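Local coordinates for TCP pilus virulence regulatory protein (Vibrio cholerae, PDB 5SUX), which probably activates transcription of virulence genes, among them those of the toxin-coregulated pilus, as a DNA-binding regulator of the AraC family, at residues 9-14 with 129-134; 32-37 with 82-87. All blocks are in the same frame, centred on the assembly; numbering follows the deposited sequence.

Interaction 1 of 2, residues 9-14 with 129-134; sequences TNVYRM and EVVNGF. With 70H ((3E)-4-(8-methylnaphthalen-1-yl)but-3-enoic acid), chain B.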
ATOM      1  N   THR A   9       4.088  -0.448 -11.049  1.00 35.91           N
ATOM      2  CA  THR A   9       4.909   0.717 -10.750  1.00 33.22           C
ATOM      3  C   THR A   9       4.302   1.981 -11.343  1.00 38.41           C
ATOM      4  O   THR A   9       3.676   1.952 -12.407  1.00 30.19           O
ATOM      5  CB  THR A   9       6.337   0.537 -11.282  1.00 41.91           C
ATOM      6  OG1 THR A   9       6.294   0.325 -12.699  1.00 49.17           O
ATOM      7  CG2 THR A   9       7.009  -0.658 -10.617  1.00 35.10           C
ATOM      8  N   ASN A  10       4.509   3.094 -10.641  1.00 28.38           N
ATOM      9  CA  ASN A  10       4.068   4.407 -11.089  1.00 29.05           C
ATOM     10  C   ASN A  10       5.062   5.451 -10.600  1.00 31.38           C
ATOM     11  O   ASN A  10       5.722   5.267  -9.572  1.00 30.25           O
ATOM     12  CB  ASN A  10       2.660   4.746 -10.581  1.00 31.55           C
ATOM     13  CG  ASN A  10       1.578   3.934 -11.267  1.00 31.05           C
ATOM     14  OD1 ASN A  10       1.005   3.019 -10.678  1.00 36.90           O
ATOM     15  ND2 ASN A  10       1.293   4.270 -12.519  1.00 34.50           N
ATOM     16  N   VAL A  11       5.167   6.548 -11.348  1.00 25.43           N
ATOM     17  CA  VAL A  11       6.014   7.678 -10.988  1.00 26.03           C
ATOM     18  C   VAL A  11       5.159   8.936 -11.002  1.00 28.20           C
ATOM     19  O   VAL A  11       4.476   9.214 -11.994  1.00 30.96           O
ATOM     20  CB  VAL A  11       7.215   7.828 -11.941  1.00 27.79           C
ATOM     21  CG1 VAL A  11       8.027   9.065 -11.584  1.00 25.21           C
ATOM     22  CG2 VAL A  11       8.089   6.590 -11.891  1.00 30.76           C
ATOM     23  N   TYR A  12       5.198   9.693  -9.906  1.00 24.34           N
ATOM     24  CA  TYR A  12       4.393  10.895  -9.738  1.00 25.97           C
ATOM     25  C   TYR A  12       5.302  12.103  -9.553  1.00 32.68           C
ATOM     26  O   TYR A  12       6.382  11.991  -8.967  1.00 38.63           O
ATOM     27  CB  TYR A  12       3.459  10.764  -8.532  1.00 22.22           C
ATOM     28  CG  TYR A  12       2.589   9.532  -8.560  1.00 26.31           C
ATOM     29  CD1 TYR A  12       1.383   9.528  -9.249  1.00 31.28           C
ATOM     30  CD2 TYR A  12       2.967   8.374  -7.892  1.00 27.14           C
ATOM     31  CE1 TYR A  12       0.580   8.404  -9.276  1.00 31.13           C
ATOM     32  CE2 TYR A  12       2.169   7.246  -7.914  1.00 30.20           C
ATOM     33  CZ  TYR A  12       0.977   7.266  -8.606  1.00 31.16           C
ATOM     34  OH  TYR A  12       0.178   6.144  -8.629  1.00 29.22           O
ATOM     35  N   ARG A  13       4.858  13.257 -10.045  1.00 40.58           N
ATOM     36  CA  ARG A  13       5.637  14.487  -9.971  1.00 40.80           C
ATOM     37  C   ARG A  13       5.167  15.355  -8.812  1.00 37.16           C
ATOM     38  O   ARG A  13       3.964  15.485  -8.561  1.00 39.55           O
ATOM     39  CB  ARG A  13       5.549  15.275 -11.282  1.00 50.43           C
ATOM     40  CG  ARG A  13       6.383  16.555 -11.300  1.00 63.43           C
ATOM     41  CD  ARG A  13       7.019  16.794 -12.665  1.00 73.73           C
ATOM     42  NE  ARG A  13       6.190  17.627 -13.530  1.00 81.66           N
ATOM     43  CZ  ARG A  13       5.715  17.229 -14.707  1.00 86.89           C
ATOM     44  NH1 ARG A  13       5.997  16.013 -15.166  1.00 84.03           N
ATOM     45  NH2 ARG A  13       4.963  18.041 -15.438  1.00 89.36           N
ATOM     46  N   MET A  14       6.129  15.933  -8.097  1.00 32.75           N
ATOM     47  CA  MET A  14       5.880  16.902  -7.037  1.00 41.19           C
ATOM     48  C   MET A  14       6.616  18.184  -7.389  1.00 45.47           C
ATOM     49  O   MET A  14       7.832  18.161  -7.609  1.00 49.69           O
ATOM     50  CB  MET A  14       6.362  16.388  -5.680  1.00 48.56           C
ATOM     51  CG  MET A  14       5.553  15.258  -5.095  1.00 52.94           C
ATOM     52  SD  MET A  14       6.027  14.941  -3.387  1.00 54.57           S
ATOM     53  CE  MET A  14       5.138  16.252  -2.559  1.00 46.16           C
ATOM     54  N   GLU A 129      15.251   0.138 -11.516  1.00 44.10           N
ATOM     55  CA  GLU A 129      15.048  -0.697 -12.695  1.00 45.61           C
ATOM     56  C   GLU A 129      13.723  -1.447 -12.622  1.00 42.12           C
ATOM     57  O   GLU A 129      13.114  -1.728 -13.662  1.00 40.86           O
ATOM     58  CB  GLU A 129      16.217  -1.672 -12.857  1.00 54.00           C
ATOM     59  CG  GLU A 129      16.077  -2.648 -14.021  1.00 68.20           C
ATOM     60  CD  GLU A 129      16.141  -1.959 -15.372  1.00 74.95           C
ATOM     61  OE1 GLU A 129      16.793  -0.904 -15.464  1.00 79.89           O
ATOM     62  OE2 GLU A 129      15.562  -2.485 -16.342  1.00 70.25           O
ATOM     63  N   VAL A 130      13.261  -1.772 -11.412  1.00 36.94           N
ATOM     64  CA  VAL A 130      11.926  -2.345 -11.258  1.00 40.91           C
ATOM     65  C   VAL A 130      10.873  -1.367 -11.761  1.00 46.01           C
ATOM     66  O   VAL A 130       9.941  -1.749 -12.480  1.00 40.78           O
ATOM     67  CB  VAL A 130      11.675  -2.739  -9.790  1.00 38.45           C
ATOM     68  CG1 VAL A 130      10.241  -3.209  -9.606  1.00 42.44           C
ATOM     69  CG2 VAL A 130      12.648  -3.822  -9.355  1.00 41.51           C
ATOM     70  N   VAL A 131      11.010  -0.090 -11.396  1.00 43.75           N
ATOM     71  CA  VAL A 131      10.056   0.919 -11.845  1.00 54.49           C
ATOM     72  C   VAL A 131      10.174   1.140 -13.347  1.00 48.89           C
ATOM     73  O   VAL A 131       9.196   1.515 -14.006  1.00 42.85           O
ATOM     74  CB  VAL A 131      10.261   2.228 -11.059  1.00 58.87           C
ATOM     75  CG1 VAL A 131       9.188   3.237 -11.413  1.00 59.65           C
ATOM     76  CG2 VAL A 131      10.246   1.955  -9.574  1.00 52.57           C
ATOM     77  N   ASN A 132      11.354   0.904 -13.916  1.00 48.43           N
ATOM     78  CA  ASN A 132      11.561   1.036 -15.352  1.00 49.05           C
ATOM     79  C   ASN A 132      11.011  -0.151 -16.139  1.00 53.28           C
ATOM     80  O   ASN A 132      11.185  -0.201 -17.361  1.00 51.15           O
ATOM     81  CB  ASN A 132      13.053   1.217 -15.650  1.00 50.38           C
ATOM     82  CG  ASN A 132      13.307   1.781 -17.037  1.00 58.99           C
ATOM     83  OD1 ASN A 132      12.556   2.627 -17.522  1.00 59.62           O
ATOM     84  ND2 ASN A 132      14.366   1.306 -17.684  1.00 62.92           N
ATOM     85  N   GLY A 133      10.354  -1.101 -15.478  1.00 53.45           N
ATOM     86  CA  GLY A 133       9.786  -2.236 -16.178  1.00 53.65           C
ATOM     87  C   GLY A 133      10.792  -3.250 -16.668  1.00 51.50           C
ATOM     88  O   GLY A 133      10.487  -4.007 -17.595  1.00 43.84           O
ATOM     89  N   PHE A 134      11.984  -3.286 -16.070  1.00 57.65           N
ATOM     90  CA  PHE A 134      13.031  -4.243 -16.434  1.00 67.53           C
ATOM     91  C   PHE A 134      13.381  -4.146 -17.916  1.00 72.91           C
ATOM     92  O   PHE A 134      13.425  -5.146 -18.637  1.00 67.67           O
ATOM     93  CB  PHE A 134      12.630  -5.670 -16.060  1.00 69.41           C
ATOM     94  CG  PHE A 134      12.361  -5.852 -14.602  1.00 67.03           C
ATOM     95  CD1 PHE A 134      13.382  -5.721 -13.676  1.00 64.29           C
ATOM     96  CD2 PHE A 134      11.088  -6.158 -14.152  1.00 62.69           C
ATOM     97  CE1 PHE A 134      13.138  -5.888 -12.329  1.00 63.73           C
ATOM     98  CE2 PHE A 134      10.837  -6.327 -12.808  1.00 62.00           C
ATOM     99  CZ  PHE A 134      11.863  -6.193 -11.894  1.00 62.76           C
TER
HETATM  100  C10 70H B 301      -1.495   5.784  -5.058  1.00 51.76           C
HETATM  101  C11 70H B 301      -2.337   4.537  -4.884  1.00 51.99           C
HETATM  102  C12 70H B 301      -1.523   3.287  -5.140  1.00 56.61           C
HETATM  103  C15 70H B 301       3.079   9.490  -3.028  1.00 33.08           C
HETATM  104  C01 70H B 301       1.403   5.725  -1.814  1.00 26.42           C
HETATM  105  C02 70H B 301       1.902   7.063  -2.335  1.00 30.08           C
HETATM  106  C03 70H B 301       1.323   7.829  -3.427  1.00 33.54           C
HETATM  107  C04 70H B 301       1.934   9.023  -3.736  1.00 36.87           C
HETATM  108  C05 70H B 301       1.460   9.864  -4.785  1.00 35.12           C
HETATM  109  C06 70H B 301       0.356   9.502  -5.530  1.00 33.81           C
HETATM  110  C07 70H B 301      -0.283   8.302  -5.239  1.00 40.69           C
HETATM  111  C08 70H B 301       0.160   7.459  -4.223  1.00 44.47           C
HETATM  112  C09 70H B 301      -0.681   6.202  -4.066  1.00 49.15           C
HETATM  113  O13 70H B 301      -1.942   2.177  -4.727  1.00 60.51           O
HETATM  114  O14 70H B 301      -0.433   3.351  -5.768  1.00 55.53           O
HETATM  115  C16 70H B 301       3.617   8.749  -1.993  1.00 39.16           C
HETATM  116  C17 70H B 301       3.021   7.542  -1.658  1.00 29.66           C
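On the outermost strand 7-14 of the five-stranded sheet in the cupin-like domain, the last turn of helix 121-131 packs through Val130 and Val131 against Thr9 and Val11. Thr9 lies against the helix end. Its CG2 methyl is 3.6 Å from Val130 O and also touches Val131 CA. Its hydroxyl OG1 reaches Val131 O at 3.4 Å, a weak hydrogen bond. Two residues on, the same side of the strand presents Val11. Its CG2 branch sits beside the backbone N, anti to the carbonyl carbon, and meets Val131 CG1 at 3.6 Å. The two valines cross at about a right angle. Val131 CG1 also touches Thr9 CB at 3.9 Å, so this one methyl packs against both strand residues. The helix stops here in a Schellman motif: Gly133 has a positive phi of 73°, Phe134 N bonds back to Glu129 O and Gly133 N to Val130 O.

Tyr12 points to the other side of the strand, into the ligand pocket. Atom C06 of the bound methylnaphthalenyl butenoic acid lies over the centre of its ring, 3.5 Å above the plane. The Tyr12 hydroxyl is hydrogen-bonded to Tyr266, in the C-terminal part of the chain. A pocket on the inner face of a beta-sheet, with a helix on its outer face, fits the cupin-like fold.

Interaction 2 of 2, residues 32-37 with 82-87; sequences MFWIDS and SVITIS. With 70H ((3E)-4-(8-methylnaphthalen-1-yl)but-3-enoic acid), chain B.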
ATOM      1  N   MET A  32       6.018   0.163  -1.633  1.00 26.87           N
ATOM      2  CA  MET A  32       7.158   0.944  -1.187  1.00 27.50           C
ATOM      3  C   MET A  32       7.317   2.136  -2.115  1.00 30.08           C
ATOM      4  O   MET A  32       7.008   2.053  -3.307  1.00 24.80           O
ATOM      5  CB  MET A  32       8.450   0.118  -1.148  1.00 28.21           C
ATOM      6  CG  MET A  32       8.759  -0.647  -2.420  1.00 41.00           C
ATOM      7  SD  MET A  32      10.078  -1.853  -2.173  1.00 48.03           S
ATOM      8  CE  MET A  32       9.289  -2.973  -1.026  1.00 38.73           C
ATOM      9  N   PHE A  33       7.780   3.253  -1.559  1.00 25.27           N
ATOM     10  CA  PHE A  33       7.991   4.445  -2.364  1.00 27.52           C
ATOM     11  C   PHE A  33       9.203   5.216  -1.862  1.00 27.79           C
ATOM     12  O   PHE A  33       9.660   5.041  -0.730  1.00 25.37           O
ATOM     13  CB  PHE A  33       6.739   5.344  -2.396  1.00 21.58           C
ATOM     14  CG  PHE A  33       6.373   5.959  -1.072  1.00 22.90           C
ATOM     15  CD1 PHE A  33       5.448   5.346  -0.242  1.00 20.73           C
ATOM     16  CD2 PHE A  33       6.918   7.171  -0.678  1.00 21.61           C
ATOM     17  CE1 PHE A  33       5.090   5.920   0.966  1.00 22.76           C
ATOM     18  CE2 PHE A  33       6.569   7.748   0.529  1.00 18.12           C
ATOM     19  CZ  PHE A  33       5.650   7.124   1.351  1.00 20.94           C
ATOM     20  N   TRP A  34       9.721   6.071  -2.742  1.00 22.91           N
ATOM     21  CA  TRP A  34      10.879   6.905  -2.459  1.00 24.72           C
ATOM     22  C   TRP A  34      10.891   8.054  -3.455  1.00 26.76           C
ATOM     23  O   TRP A  34      10.242   7.995  -4.503  1.00 27.86           O
ATOM     24  CB  TRP A  34      12.187   6.108  -2.544  1.00 25.68           C
ATOM     25  CG  TRP A  34      12.510   5.621  -3.929  1.00 29.88           C
ATOM     26  CD1 TRP A  34      13.359   6.202  -4.828  1.00 29.79           C
ATOM     27  CD2 TRP A  34      11.985   4.453  -4.572  1.00 33.24           C
ATOM     28  NE1 TRP A  34      13.395   5.468  -5.989  1.00 33.37           N
ATOM     29  CE2 TRP A  34      12.560   4.390  -5.858  1.00 33.49           C
ATOM     30  CE3 TRP A  34      11.084   3.457  -4.187  1.00 37.17           C
ATOM     31  CZ2 TRP A  34      12.264   3.369  -6.758  1.00 39.09           C
ATOM     32  CZ3 TRP A  34      10.791   2.445  -5.081  1.00 35.25           C
ATOM     33  CH2 TRP A  34      11.380   2.408  -6.350  1.00 36.64           C
ATOM     34  N   ILE A  35      11.635   9.099  -3.116  1.00 27.28           N
ATOM     35  CA  ILE A  35      11.813  10.241  -4.005  1.00 31.09           C
ATOM     36  C   ILE A  35      13.153  10.100  -4.712  1.00 36.61           C
ATOM     37  O   ILE A  35      14.093   9.486  -4.193  1.00 33.63           O
ATOM     38  CB  ILE A  35      11.714  11.579  -3.242  1.00 32.10           C
ATOM     39  CG1 ILE A  35      12.860  11.720  -2.239  1.00 28.69           C
ATOM     40  CG2 ILE A  35      10.368  11.687  -2.535  1.00 22.93           C
ATOM     41  CD1 ILE A  35      12.822  13.016  -1.458  1.00 23.60           C
ATOM     42  N   ASP A  36      13.240  10.664  -5.917  1.00 33.93           N
ATOM     43  CA  ASP A  36      14.441  10.521  -6.730  1.00 36.03           C
ATOM     44  C   ASP A  36      15.488  11.588  -6.441  1.00 33.09           C
ATOM     45  O   ASP A  36      16.660  11.392  -6.783  1.00 30.67           O
ATOM     46  CB  ASP A  36      14.082  10.552  -8.220  1.00 36.72           C
ATOM     47  CG  ASP A  36      13.645  11.928  -8.695  1.00 39.33           C
ATOM     48  OD1 ASP A  36      13.194  12.746  -7.863  1.00 39.71           O
ATOM     49  OD2 ASP A  36      13.754  12.193  -9.911  1.00 46.81           O
ATOM     50  N   SER A  37      15.096  12.701  -5.827  1.00 34.20           N
ATOM     51  CA  SER A  37      16.024  13.780  -5.519  1.00 34.63           C
ATOM     52  C   SER A  37      15.382  14.690  -4.483  1.00 35.87           C
ATOM     53  O   SER A  37      14.189  14.586  -4.185  1.00 34.13           O
ATOM     54  CB  SER A  37      16.404  14.569  -6.777  1.00 36.95           C
ATOM     55  OG  SER A  37      15.259  15.147  -7.381  1.00 41.63           O
ATOM     56  N   SER A  82       8.443   7.566  -6.828  1.00 23.88           N
ATOM     57  CA  SER A  82       8.250   6.256  -7.435  1.00 26.33           C
ATOM     58  C   SER A  82       7.526   5.351  -6.451  1.00 27.36           C
ATOM     59  O   SER A  82       7.922   5.262  -5.287  1.00 30.19           O
ATOM     60  CB  SER A  82       9.592   5.636  -7.830  1.00 26.55           C
ATOM     61  OG  SER A  82      10.284   6.457  -8.753  1.00 26.19           O
ATOM     62  N   VAL A  83       6.470   4.686  -6.914  1.00 22.63           N
ATOM     63  CA  VAL A  83       5.683   3.782  -6.082  1.00 26.76           C
ATOM     64  C   VAL A  83       5.670   2.410  -6.739  1.00 30.19           C
ATOM     65  O   VAL A  83       5.311   2.284  -7.916  1.00 29.28           O
ATOM     66  CB  VAL A  83       4.247   4.298  -5.873  1.00 25.90           C
ATOM     67  CG1 VAL A  83       3.480   3.369  -4.940  1.00 26.39           C
ATOM     68  CG2 VAL A  83       4.262   5.717  -5.325  1.00 29.23           C
ATOM     69  N   ILE A  84       6.065   1.388  -5.984  1.00 25.83           N
ATOM     70  CA  ILE A  84       6.028   0.002  -6.436  1.00 24.57           C
ATOM     71  C   ILE A  84       4.965  -0.732  -5.635  1.00 26.12           C
ATOM     72  O   ILE A  84       4.939  -0.646  -4.402  1.00 29.23           O
ATOM     73  CB  ILE A  84       7.395  -0.688  -6.278  1.00 37.04           C
ATOM     74  CG1 ILE A  84       8.444  -0.024  -7.166  1.00 40.99           C
ATOM     75  CG2 ILE A  84       7.286  -2.170  -6.608  1.00 34.16           C
ATOM     76  CD1 ILE A  84       9.818  -0.648  -7.038  1.00 46.37           C
ATOM     77  N   THR A  85       4.090  -1.449  -6.332  1.00 24.23           N
ATOM     78  CA  THR A  85       3.121  -2.339  -5.707  1.00 23.11           C
ATOM     79  C   THR A  85       3.508  -3.775  -6.032  1.00 30.61           C
ATOM     80  O   THR A  85       3.652  -4.130  -7.206  1.00 32.51           O
ATOM     81  CB  THR A  85       1.699  -2.043  -6.188  1.00 33.94           C
ATOM     82  OG1 THR A  85       1.396  -0.659  -5.966  1.00 32.43           O
ATOM     83  CG2 THR A  85       0.693  -2.902  -5.433  1.00 31.79           C
ATOM     84  N   ILE A  86       3.683  -4.591  -4.997  1.00 31.22           N
ATOM     85  CA  ILE A  86       4.189  -5.951  -5.142  1.00 32.77           C
ATOM     86  C   ILE A  86       3.018  -6.922  -5.101  1.00 33.80           C
ATOM     87  O   ILE A  86       2.224  -6.910  -4.151  1.00 38.39           O
ATOM     88  CB  ILE A  86       5.217  -6.279  -4.048  1.00 31.54           C
ATOM     89  CG1 ILE A  86       6.268  -5.171  -3.962  1.00 32.12           C
ATOM     90  CG2 ILE A  86       5.883  -7.608  -4.334  1.00 28.16           C
ATOM     91  CD1 ILE A  86       7.224  -5.335  -2.806  1.00 33.75           C
ATOM     92  N   SER A  87       2.914  -7.768  -6.123  1.00 34.17           N
ATOM     93  CA  SER A  87       1.807  -8.711  -6.211  1.00 35.99           C
ATOM     94  C   SER A  87       1.890  -9.756  -5.105  1.00 35.85           C
ATOM     95  O   SER A  87       2.974 -10.112  -4.631  1.00 28.94           O
ATOM     96  CB  SER A  87       1.800  -9.401  -7.575  1.00 40.73           C
ATOM     97  OG  SER A  87       2.770 -10.434  -7.625  1.00 44.12           O
TER
HETATM   98  C10 70H B 301      -1.495   5.784  -5.058  1.00 51.76           C
HETATM   99  C11 70H B 301      -2.337   4.537  -4.884  1.00 51.99           C
HETATM  100  C12 70H B 301      -1.523   3.287  -5.140  1.00 56.61           C
HETATM  101  C15 70H B 301       3.079   9.490  -3.028  1.00 33.08           C
HETATM  102  C01 70H B 301       1.403   5.725  -1.814  1.00 26.42           C
HETATM  103  C02 70H B 301       1.902   7.063  -2.335  1.00 30.08           C
HETATM  104  C03 70H B 301       1.323   7.829  -3.427  1.00 33.54           C
HETATM  105  C04 70H B 301       1.934   9.023  -3.736  1.00 36.87           C
HETATM  106  C05 70H B 301       1.460   9.864  -4.785  1.00 35.12           C
HETATM  107  C06 70H B 301       0.356   9.502  -5.530  1.00 33.81           C
HETATM  108  C07 70H B 301      -0.283   8.302  -5.239  1.00 40.69           C
HETATM  109  C08 70H B 301       0.160   7.459  -4.223  1.00 44.47           C
HETATM  110  C09 70H B 301      -0.681   6.202  -4.066  1.00 49.15           C
HETATM  111  O13 70H B 301      -1.942   2.177  -4.727  1.00 60.51           O
HETATM  112  O14 70H B 301      -0.433   3.351  -5.768  1.00 55.53           O
HETATM  113  C16 70H B 301       3.617   8.749  -1.993  1.00 39.16           C
HETATM  114  C17 70H B 301       3.021   7.542  -1.658  1.00 29.66           C
HETATM  115  O   HOH W   1      11.755   8.068  -7.273  1.00 31.44           O
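Met32, Phe33 and Trp34 all place CG between their backbone N and carbonyl carbon (chi1 66° in Trp34), and successive side chains leave opposite faces of the sheet. Trp34 is thereby laid across Ser82 and Ile84 of the partner strand. Ser82 CB sits over one face of the indole, 3.9 Å from the centroid of the six-membered ring and 19° off its normal, a CH-pi contact. Ile84 comes from another direction: its CD1 meets Trp34 CH2 at the ring edge, in plane, at 3.5 Å. Met32 runs side by side with Ile84. Its chain then bends at chi3, and the terminal CE packs on Ile86 CD1 at 3.6 Å.

The strands are antiparallel. Met32 pairs with Ile84 and Trp34 with Ser82 as hydrogen-bonded pairs, each with two backbone bonds. The straightest is Ile84 N to Met32 O, 2.9 Å long with an N-H...O angle of 177°. Phe33 and Val83 form the non-hydrogen-bonded pair between them. A water adds a bridge, donating to Trp34 O and bonded to Ser82 OG at 2.6 Å.

Phe33 and Val83 face the ligand. Atom C17 of its naphthalene lies over the centre of the Phe33 ring, 3.5 Å above the plane. Val83 CG2 touches Phe33 CB at 3.9 Å and the ligand at C02. Lys31, the first residue of strand 31-35, is hydrogen-bonded to the ligand through NZ.

On the opposite face, Leu127 of helix 121-131 packs on Trp34, and Phe148 and Phe152 of helix 141-159 cover Met32 and Ile86. Strands 57-61 and 7-14 flank this central pair in the five-stranded sheet.

In the fold
The centres of the two interactions are about 7 Å apart, in the same five-stranded antiparallel sheet of the cupin-like domain. Strand 79-86 lies between strands 7-14 and 31-35 and joins them. Along the chain, 9-14 comes first, then 32-37, 82-87 and 129-134, so interaction 2 falls wholly between the halves of interaction 1. The two touch directly: Val83 N probably bonds to Asn10 O at 2.8 Å, and Val131 CG2 packs on Trp34 CH2 at 3.4 Å. The end of helix 121-131 touches all three strands, since Val131 also meets Thr9 and Ile84. Both interactions reach the ligand on the other side of the sheet, consistent with a pocket sensitive to small molecules.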